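Local atomic coordinates of possible metal-dependent hydrolase (Veillonella parvula, PDB entry 3RPC), a protein that is probably a zinc-dependent hydrolase of the metallo-beta-lactamase superfamily, carrying a two-zinc site, though its substrate is not established. Residues K20-L25 and L118-I123; P28-K33 and D80-S85; N84-S89 and Q106-V111. All coordinates share one frame; numbering follows the deposited sequence.

How the contacts relate
The three contacts illustrate how a metallo-beta-lactamase fold joins its two sheets and then the loops and helix beside the metal site. Contact 1 joins strand 22-26 of one mixed sheet to the 120-123 hairpin of the other, and its two segments bracket the other two contacts along the chain. Shortly after strand 22-26 comes the loop of contact 2, which packs on helix 80-85; contact 3 continues from residues 84-85 and sets the following loop against residues 106-111. Contacts 2 and 3 lie about 13 Å apart between centres and share Asn84 and Ser85, whereas contact 1 sits about 23 and 18 Å from them. Lys88 of contact 3 probably hydrogen-bonds Ile83 O of contact 2, and Leu25 and Pro28 both pack on Ile86.

Contact 1: K20-L25 and L118-I123; sequences KNTTFL and LEFNGI
The interior between the two beta sheets of the sandwich is closed here by side chains of strand 22-26 meeting the hairpin whose type I' turn runs from Phe120 to Ile123. Ile123 and Thr22 meet end on, and Ile123 CD1 lies only 3.5 Å from Thr22 CB, a tight carbon pair. The same methyl also stands 3.8 Å from Phe24 CE2. Thr22 turns its two branches to different tasks. Its CG2, anti to the backbone N (OG1 at chi1 -67°), meets the rim of the Phe120 ring near the ring plane, 3.8 Å from CE2, and also lies above one face of Phe24, displaced toward the rim. Its OG1 accepts a weak hydrogen bond from Asn121 ND2 at 3.4 Å, with an N-H...O angle of 153°. The Phe24 and Phe120 side chains run past one another from opposite sheets, bringing Phe24 CE1 within 3.9 Å of Phe120 CD2. Beyond this pair, Phe155 meets the ring of Phe24 and Phe93 packs edge-to-face with Phe120, so the aromatic layer continues on both sheets. The turn is held by paired backbone bonds between Phe120 and Ile123, 2.8 Å from Phe120 N to Ile123 O, with Asn121 and Gly122 both at positive phi. A two-residue beta hairpin thus packs against a strand of the facing sheet, in keeping with the alpha-beta/beta-alpha sandwich of metallo-beta-lactamases.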
loop_
_atom_site.group_PDB
_atom_site.type_symbol
_atom_site.label_atom_id
_atom_site.label_comp_id
_atom_site.label_asym_id
_atom_site.label_seq_id
_atom_site.Cartn_x
_atom_site.Cartn_y
_atom_site.Cartn_z
ATOM N N LYS A 20 -2.092 -24.694 14.550
ATOM C CA LYS A 20 -3.139 -25.516 15.144
ATOM C C LYS A 20 -3.467 -26.690 14.219
ATOM O O LYS A 20 -2.563 -27.423 13.814
ATOM C CB LYS A 20 -4.365 -24.664 15.475
ATOM C CG LYS A 20 -4.229 -23.914 16.809
ATOM C CD LYS A 20 -4.937 -22.570 16.802
ATOM C CE LYS A 20 -5.083 -21.994 18.212
ATOM N NZ LYS A 20 -3.974 -22.368 19.139
ATOM N N ASN A 21 -4.735 -26.879 13.876
ATOM C CA ASN A 21 -5.125 -27.966 12.980
ATOM C C ASN A 21 -5.328 -27.508 11.540
ATOM O O ASN A 21 -5.910 -28.225 10.729
ATOM C CB ASN A 21 -6.398 -28.660 13.474
ATOM C CG ASN A 21 -6.237 -29.271 14.849
ATOM O OD1 ASN A 21 -7.093 -29.097 15.718
ATOM N ND2 ASN A 21 -5.140 -29.989 15.057
ATOM N N THR A 22 -4.847 -26.310 11.220
ATOM C CA THR A 22 -5.030 -25.774 9.879
ATOM C C THR A 22 -3.706 -25.698 9.140
ATOM O O THR A 22 -2.745 -25.117 9.645
ATOM C CB THR A 22 -5.661 -24.370 9.924
ATOM O OG1 THR A 22 -7.002 -24.476 10.423
ATOM C CG2 THR A 22 -5.686 -23.745 8.536
ATOM N N THR A 23 -3.654 -26.288 7.949
ATOM C CA THR A 23 -2.460 -26.181 7.126
ATOM C C THR A 23 -2.747 -25.369 5.865
ATOM O O THR A 23 -3.604 -25.733 5.067
ATOM C CB THR A 23 -1.915 -27.563 6.749
ATOM O OG1 THR A 23 -1.476 -28.241 7.934
ATOM C CG2 THR A 23 -0.742 -27.442 5.786
ATOM N N PHE A 24 -2.011 -24.272 5.696
ATOM C CA PHE A 24 -2.109 -23.427 4.525
ATOM C C PHE A 24 -1.030 -23.788 3.519
ATOM O O PHE A 24 0.162 -23.748 3.842
ATOM C CB PHE A 24 -1.900 -21.955 4.912
ATOM C CG PHE A 24 -2.915 -21.421 5.883
ATOM C CD1 PHE A 24 -4.142 -20.941 5.433
ATOM C CD2 PHE A 24 -2.642 -21.377 7.242
ATOM C CE1 PHE A 24 -5.079 -20.431 6.323
ATOM C CE2 PHE A 24 -3.578 -20.867 8.146
ATOM C CZ PHE A 24 -4.793 -20.390 7.682
ATOM N N LEU A 25 -1.444 -24.114 2.298
ATOM C CA LEU A 25 -0.511 -24.211 1.182
ATOM C C LEU A 25 -0.328 -22.806 0.618
ATOM O O LEU A 25 -1.283 -22.183 0.145
ATOM C CB LEU A 25 -1.059 -25.173 0.115
ATOM C CG LEU A 25 -0.239 -25.285 -1.171
ATOM C CD1 LEU A 25 1.141 -25.841 -0.884
ATOM C CD2 LEU A 25 -0.955 -26.166 -2.208
ATOM N N LEU A 118 -9.479 -11.644 7.437
ATOM C CA LEU A 118 -10.524 -12.664 7.473
ATOM C C LEU A 118 -10.185 -13.645 8.577
ATOM O O LEU A 118 -9.022 -13.766 8.975
ATOM C CB LEU A 118 -10.610 -13.420 6.142
ATOM C CG LEU A 118 -11.080 -12.620 4.924
ATOM C CD1 LEU A 118 -11.007 -13.460 3.669
ATOM C CD2 LEU A 118 -12.493 -12.062 5.133
ATOM N N GLU A 119 -11.198 -14.332 9.089
ATOM C CA GLU A 119 -10.964 -15.384 10.062
ATOM C C GLU A 119 -11.188 -16.743 9.418
ATOM O O GLU A 119 -12.072 -16.911 8.573
ATOM C CB GLU A 119 -11.872 -15.207 11.281
ATOM C CG GLU A 119 -11.413 -15.988 12.502
ATOM C CD GLU A 119 -11.786 -15.305 13.806
ATOM O OE1 GLU A 119 -12.346 -14.189 13.755
ATOM O OE2 GLU A 119 -11.513 -15.882 14.880
ATOM N N PHE A 120 -10.375 -17.710 9.814
ATOM C CA PHE A 120 -10.494 -19.057 9.286
ATOM C C PHE A 120 -10.070 -20.033 10.364
ATOM O O PHE A 120 -8.902 -20.064 10.749
ATOM C CB PHE A 120 -9.602 -19.225 8.046
ATOM C CG PHE A 120 -9.751 -20.559 7.367
ATOM C CD1 PHE A 120 -10.922 -20.881 6.696
ATOM C CD2 PHE A 120 -8.725 -21.494 7.395
ATOM C CE1 PHE A 120 -11.068 -22.110 6.073
ATOM C CE2 PHE A 120 -8.862 -22.724 6.764
ATOM C CZ PHE A 120 -10.037 -23.037 6.107
ATOM N N ASN A 121 -11.022 -20.811 10.870
ATOM C CA ASN A 121 -10.710 -21.822 11.870
ATOM C C ASN A 121 -9.912 -21.281 13.056
ATOM O O ASN A 121 -8.997 -21.943 13.556
ATOM C CB ASN A 121 -9.974 -23.003 11.228
ATOM C CG ASN A 121 -10.811 -23.717 10.190
ATOM O OD1 ASN A 121 -12.040 -23.660 10.218
ATOM N ND2 ASN A 121 -10.146 -24.406 9.268
ATOM N N GLY A 122 -10.277 -20.087 13.506
ATOM C CA GLY A 122 -9.661 -19.478 14.672
ATOM C C GLY A 122 -8.399 -18.702 14.350
ATOM O O GLY A 122 -7.793 -18.104 15.235
ATOM N N ILE A 123 -8.001 -18.713 13.083
ATOM C CA ILE A 123 -6.799 -18.010 12.655
ATOM C C ILE A 123 -7.184 -16.745 11.918
ATOM O O ILE A 123 -8.026 -16.778 11.015
ATOM C CB ILE A 123 -5.955 -18.883 11.716
ATOM C CG1 ILE A 123 -5.566 -20.179 12.426
ATOM C CG2 ILE A 123 -4.711 -18.116 11.229
ATOM C CD1 ILE A 123 -5.300 -21.314 11.491
#

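Contact 2: P28-K33 and D80-S85; sequences PFLAPK and DTAINS
Thr81, in the first turn of helix 80-85, lies against the backbone of Leu30 and Ala31, where the two segments come nearest, 5.4 Å between Ala31 CA and Thr81 CA. Its methyl and hydroxyl branches divide the loop between them. With OG1 anti to the carbonyl carbon (chi1 -58°), CG2 is left to rest 3.7 Å from Leu30 CB and near the Leu30 carbonyl, while OG1 stands 3.4 Å from Ala31 CA, with Pro32 CD beyond it at the exposed end. Ala82 follows, its methyl facing the loop. Ala82 CB is 3.3 Å from Pro28 O and also touches the Pro28 ring, 4.0 Å from Pro28 CB. Leu30 spans the two helix residues, bringing CD1 to 3.9 Å from Ala82 CA, and also packs on Met58 and Leu61 of helix 58-62. The helix begins a few residues after the His-X-His-X-Asp-His motif of the metallo-beta-lactamase fold, whose His72, His74, Asp76 and His77 bind zinc, and Asp79 ties loop to helix: its OD1 accepts from both Leu30 N and Ala82 N. Further along, Ser85 OG donates a 2.7 Å hydrogen bond to Thr81 O, the donor tilted 32° from the carbonyl plane, and the Ser85 side chain touches Met58.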
loop_
_atom_site.group_PDB
_atom_site.type_symbol
_atom_site.label_atom_id
_atom_site.label_comp_id
_atom_site.label_asym_id
_atom_site.label_seq_id
_atom_site.Cartn_x
_atom_site.Cartn_y
_atom_site.Cartn_z
ATOM N N PRO A 28 1.479 -21.837 -4.356
ATOM C CA PRO A 28 1.893 -23.089 -5.004
ATOM C C PRO A 28 2.263 -22.926 -6.480
ATOM O O PRO A 28 1.404 -22.625 -7.321
ATOM C CB PRO A 28 0.647 -23.971 -4.864
ATOM C CG PRO A 28 -0.475 -22.982 -4.910
ATOM C CD PRO A 28 0.028 -21.816 -4.098
ATOM N N PHE A 29 3.547 -23.132 -6.762
ATOM C CA PHE A 29 4.104 -23.162 -8.100
ATOM C C PHE A 29 4.678 -24.561 -8.195
ATOM O O PHE A 29 5.732 -24.839 -7.631
ATOM C CB PHE A 29 5.196 -22.080 -8.176
ATOM C CG PHE A 29 6.150 -22.198 -9.346
ATOM C CD1 PHE A 29 5.709 -22.531 -10.621
ATOM C CD2 PHE A 29 7.499 -21.903 -9.171
ATOM C CE1 PHE A 29 6.604 -22.610 -11.688
ATOM C CE2 PHE A 29 8.391 -21.969 -10.231
ATOM C CZ PHE A 29 7.947 -22.321 -11.491
ATOM N N LEU A 30 3.946 -25.454 -8.854
ATOM C CA LEU A 30 4.185 -26.890 -8.680
ATOM C C LEU A 30 4.753 -27.615 -9.905
ATOM O O LEU A 30 4.888 -28.844 -9.888
ATOM C CB LEU A 30 2.902 -27.584 -8.180
ATOM C CG LEU A 30 2.287 -26.977 -6.910
ATOM C CD1 LEU A 30 1.055 -27.768 -6.449
ATOM C CD2 LEU A 30 3.330 -26.898 -5.794
ATOM N N ALA A 31 5.099 -26.876 -10.954
ATOM C CA ALA A 31 5.545 -27.487 -12.211
ATOM C C ALA A 31 6.776 -28.370 -12.046
ATOM O O ALA A 31 7.652 -28.091 -11.226
ATOM C CB ALA A 31 5.822 -26.400 -13.256
ATOM N N PRO A 32 6.868 -29.441 -12.849
ATOM C CA PRO A 32 8.114 -30.217 -12.847
ATOM C C PRO A 32 9.312 -29.382 -13.300
ATOM O O PRO A 32 9.142 -28.355 -13.959
ATOM C CB PRO A 32 7.839 -31.337 -13.863
ATOM C CG PRO A 32 6.329 -31.443 -13.907
ATOM C CD PRO A 32 5.825 -30.036 -13.700
ATOM N N LYS A 33 10.508 -29.835 -12.937
ATOM C CA LYS A 33 11.761 -29.218 -13.358
ATOM C C LYS A 33 11.775 -28.826 -14.840
ATOM O O LYS A 33 11.397 -29.615 -15.717
ATOM C CB LYS A 33 12.919 -30.177 -13.047
ATOM C CG LYS A 33 14.297 -29.683 -13.477
ATOM C CD LYS A 33 15.393 -30.628 -12.980
ATOM C CE LYS A 33 16.776 -30.211 -13.464
ATOM N NZ LYS A 33 17.815 -31.140 -12.924
ATOM N N ASP A 80 -0.170 -23.583 -13.673
ATOM C CA ASP A 80 -1.099 -24.565 -14.229
ATOM C C ASP A 80 -1.086 -25.874 -13.451
ATOM O O ASP A 80 -2.136 -26.469 -13.217
ATOM C CB ASP A 80 -0.791 -24.822 -15.703
ATOM C CG ASP A 80 -1.341 -23.738 -16.610
ATOM O OD1 ASP A 80 -2.196 -22.952 -16.145
ATOM O OD2 ASP A 80 -0.929 -23.679 -17.790
ATOM N N THR A 81 0.094 -26.313 -13.034
ATOM C CA THR A 81 0.180 -27.555 -12.278
ATOM C C THR A 81 -0.623 -27.444 -10.989
ATOM O O THR A 81 -1.370 -28.354 -10.635
ATOM C CB THR A 81 1.624 -27.936 -11.967
ATOM O OG1 THR A 81 2.354 -28.057 -13.196
ATOM C CG2 THR A 81 1.669 -29.250 -11.201
ATOM N N ALA A 82 -0.483 -26.318 -10.297
ATOM C CA ALA A 82 -1.271 -26.085 -9.095
ATOM C C ALA A 82 -2.761 -26.068 -9.410
ATOM O O ALA A 82 -3.554 -26.697 -8.721
ATOM C CB ALA A 82 -0.853 -24.778 -8.434
ATOM N N ILE A 83 -3.138 -25.329 -10.449
ATOM C CA ILE A 83 -4.547 -25.224 -10.830
ATOM C C ILE A 83 -5.163 -26.603 -11.047
ATOM O O ILE A 83 -6.303 -26.861 -10.643
ATOM C CB ILE A 83 -4.714 -24.362 -12.092
ATOM C CG1 ILE A 83 -4.436 -22.890 -11.763
ATOM C CG2 ILE A 83 -6.125 -24.515 -12.675
ATOM C CD1 ILE A 83 -3.962 -22.090 -12.957
ATOM N N ASN A 84 -4.396 -27.495 -11.661
ATOM C CA ASN A 84 -4.923 -28.803 -12.054
ATOM C C ASN A 84 -4.795 -29.877 -10.979
ATOM O O ASN A 84 -5.342 -30.973 -11.131
ATOM C CB ASN A 84 -4.238 -29.276 -13.338
ATOM C CG ASN A 84 -4.599 -28.423 -14.545
ATOM O OD1 ASN A 84 -5.717 -27.915 -14.652
ATOM N ND2 ASN A 84 -3.654 -28.271 -15.463
ATOM N N SER A 85 -4.079 -29.569 -9.902
ATOM C CA SER A 85 -3.779 -30.553 -8.862
ATOM C C SER A 85 -4.543 -30.295 -7.567
ATOM O O SER A 85 -4.932 -31.228 -6.872
ATOM C CB SER A 85 -2.278 -30.576 -8.563
ATOM O OG SER A 85 -1.516 -30.936 -9.706
#

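Contact 3: N84-S89 and Q106-V111; sequences NSIPKS and QGFIDV
Ile86 crosses Phe108 at about a right angle, placing its CG2 branch 3.9 Å from Phe108 CE1. The same ring atom faces two backbone carbonyls: Ile86 O lies obliquely to the ring, whereas Pro87 O comes up at its edge, 3.7 Å from CE1. Lys88 then carries most of the contact. Bent at chi2 (-61°) and extended beyond, its chain passes over the face of Phe108, with CD 3.9 Å from the ring centroid and 9° off the ring normal, a CH-pi contact. The bend also delivers the ammonium group to Gln106 O, where NZ donates a 2.8 Å hydrogen bond nearly along the carbonyl axis; a second bond from NZ reaches Ile83 O of helix 80-85. One lysine therefore ties that helix to the turn following helix 97-105. The two loops lead into the neighbouring parallel strands 92-94 and 111-113, whose beta-alpha-beta connection runs through helix 97-105. Gly107, at a positive phi, lies beside the lysine chain, its O 3.4 Å from Lys88 CB. Lys88 O is gripped twice: Ile109 N donates to it at 3.2 Å with an N-H...O angle of 168°, and a water donates to it while accepting from Asp110 N. Phe108 also packs edge-to-face with Trp78, whose NE1 hydrogen-bonds Gln106 OE1. At Ser89, CA touches Ile109 CG1 at 4.0 Å. A second water donates both to Ser89 O and to Asp110 OD2, 2.7 Å from the latter, a carboxylate that is also salt-bridged to Arg112.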
loop_
_atom_site.group_PDB
_atom_site.type_symbol
_atom_site.label_atom_id
_atom_site.label_comp_id
_atom_site.label_asym_id
_atom_site.label_seq_id
_atom_site.Cartn_x
_atom_site.Cartn_y
_atom_site.Cartn_z
ATOM N N ASN A 84 -4.396 -27.495 -11.661
ATOM C CA ASN A 84 -4.923 -28.803 -12.054
ATOM C C ASN A 84 -4.795 -29.877 -10.979
ATOM O O ASN A 84 -5.342 -30.973 -11.131
ATOM C CB ASN A 84 -4.238 -29.276 -13.338
ATOM C CG ASN A 84 -4.599 -28.423 -14.545
ATOM O OD1 ASN A 84 -5.717 -27.915 -14.652
ATOM N ND2 ASN A 84 -3.654 -28.271 -15.463
ATOM N N SER A 85 -4.079 -29.569 -9.902
ATOM C CA SER A 85 -3.779 -30.553 -8.862
ATOM C C SER A 85 -4.543 -30.295 -7.567
ATOM O O SER A 85 -4.932 -31.228 -6.872
ATOM C CB SER A 85 -2.278 -30.576 -8.563
ATOM O OG SER A 85 -1.516 -30.936 -9.706
ATOM N N ILE A 86 -4.745 -29.023 -7.235
ATOM C CA ILE A 86 -5.411 -28.662 -5.987
ATOM C C ILE A 86 -6.930 -28.867 -6.062
ATOM O O ILE A 86 -7.570 -28.394 -6.992
ATOM C CB ILE A 86 -5.095 -27.193 -5.619
ATOM C CG1 ILE A 86 -3.581 -26.998 -5.495
ATOM C CG2 ILE A 86 -5.828 -26.789 -4.339
ATOM C CD1 ILE A 86 -3.155 -25.536 -5.429
ATOM N N PRO A 87 -7.510 -29.584 -5.080
ATOM C CA PRO A 87 -8.966 -29.773 -5.078
ATOM C C PRO A 87 -9.708 -28.441 -5.184
ATOM O O PRO A 87 -9.385 -27.478 -4.473
ATOM C CB PRO A 87 -9.232 -30.448 -3.728
ATOM C CG PRO A 87 -7.987 -31.190 -3.443
ATOM C CD PRO A 87 -6.853 -30.337 -3.998
ATOM N N LYS A 88 -10.686 -28.392 -6.084
ATOM C CA LYS A 88 -11.381 -27.157 -6.421
ATOM C C LYS A 88 -12.221 -26.624 -5.270
ATOM O O LYS A 88 -12.649 -25.471 -5.295
ATOM C CB LYS A 88 -12.286 -27.364 -7.639
ATOM C CG LYS A 88 -11.573 -27.848 -8.889
ATOM C CD LYS A 88 -10.507 -26.870 -9.366
ATOM C CE LYS A 88 -10.013 -27.280 -10.745
ATOM N NZ LYS A 88 -8.990 -26.357 -11.279
ATOM N N SER A 89 -12.466 -27.463 -4.271
ATOM C CA SER A 89 -13.320 -27.064 -3.163
ATOM C C SER A 89 -12.558 -26.455 -1.978
ATOM O O SER A 89 -13.178 -25.955 -1.042
ATOM C CB SER A 89 -14.166 -28.252 -2.697
ATOM O OG SER A 89 -13.324 -29.312 -2.304
ATOM N N GLN A 106 -10.858 -20.487 -13.040
ATOM C CA GLN A 106 -10.051 -21.695 -13.132
ATOM C C GLN A 106 -10.698 -22.872 -12.396
ATOM O O GLN A 106 -10.108 -23.947 -12.285
ATOM C CB GLN A 106 -8.620 -21.412 -12.646
ATOM C CG GLN A 106 -7.873 -20.443 -13.573
ATOM C CD GLN A 106 -6.605 -19.848 -12.975
ATOM O OE1 GLN A 106 -6.379 -19.898 -11.765
ATOM N NE2 GLN A 106 -5.768 -19.277 -13.834
ATOM N N GLY A 107 -11.919 -22.670 -11.905
ATOM C CA GLY A 107 -12.707 -23.770 -11.371
ATOM C C GLY A 107 -12.824 -23.817 -9.861
ATOM O O GLY A 107 -13.512 -24.671 -9.317
ATOM N N PHE A 108 -12.148 -22.906 -9.170
ATOM C CA PHE A 108 -12.193 -22.889 -7.709
ATOM C C PHE A 108 -13.469 -22.222 -7.196
ATOM O O PHE A 108 -13.800 -21.109 -7.589
ATOM C CB PHE A 108 -10.902 -22.257 -7.156
ATOM C CG PHE A 108 -9.684 -23.090 -7.451
ATOM C CD1 PHE A 108 -9.284 -24.089 -6.574
ATOM C CD2 PHE A 108 -8.975 -22.927 -8.637
ATOM C CE1 PHE A 108 -8.191 -24.892 -6.862
ATOM C CE2 PHE A 108 -7.882 -23.734 -8.931
ATOM C CZ PHE A 108 -7.489 -24.712 -8.041
ATOM N N ILE A 109 -14.203 -22.928 -6.340
ATOM C CA ILE A 109 -15.557 -22.498 -5.986
ATOM C C ILE A 109 -15.643 -21.734 -4.674
ATOM O O ILE A 109 -16.690 -21.181 -4.344
ATOM C CB ILE A 109 -16.509 -23.702 -5.885
ATOM C CG1 ILE A 109 -16.072 -24.611 -4.731
ATOM C CG2 ILE A 109 -16.542 -24.475 -7.197
ATOM C CD1 ILE A 109 -17.081 -25.715 -4.418
ATOM N N ASP A 110 -14.538 -21.688 -3.934
ATOM C CA ASP A 110 -14.509 -20.998 -2.651
ATOM C C ASP A 110 -13.267 -20.113 -2.569
ATOM O O ASP A 110 -12.287 -20.457 -1.920
ATOM C CB ASP A 110 -14.537 -22.014 -1.508
ATOM C CG ASP A 110 -14.677 -21.363 -0.148
ATOM O OD1 ASP A 110 -14.830 -20.123 -0.088
ATOM O OD2 ASP A 110 -14.650 -22.103 0.861
ATOM N N VAL A 111 -13.329 -18.981 -3.255
ATOM C CA VAL A 111 -12.218 -18.032 -3.294
ATOM C C VAL A 111 -12.582 -16.803 -2.460
ATOM O O VAL A 111 -13.652 -16.218 -2.639
ATOM C CB VAL A 111 -11.892 -17.627 -4.744
ATOM C CG1 VAL A 111 -10.671 -16.705 -4.778
ATOM C CG2 VAL A 111 -11.647 -18.880 -5.593
HETATM O O HOH W 1 -12.098 -23.126 -4.081
HETATM O O HOH W 2 -14.927 -24.769 0.469
#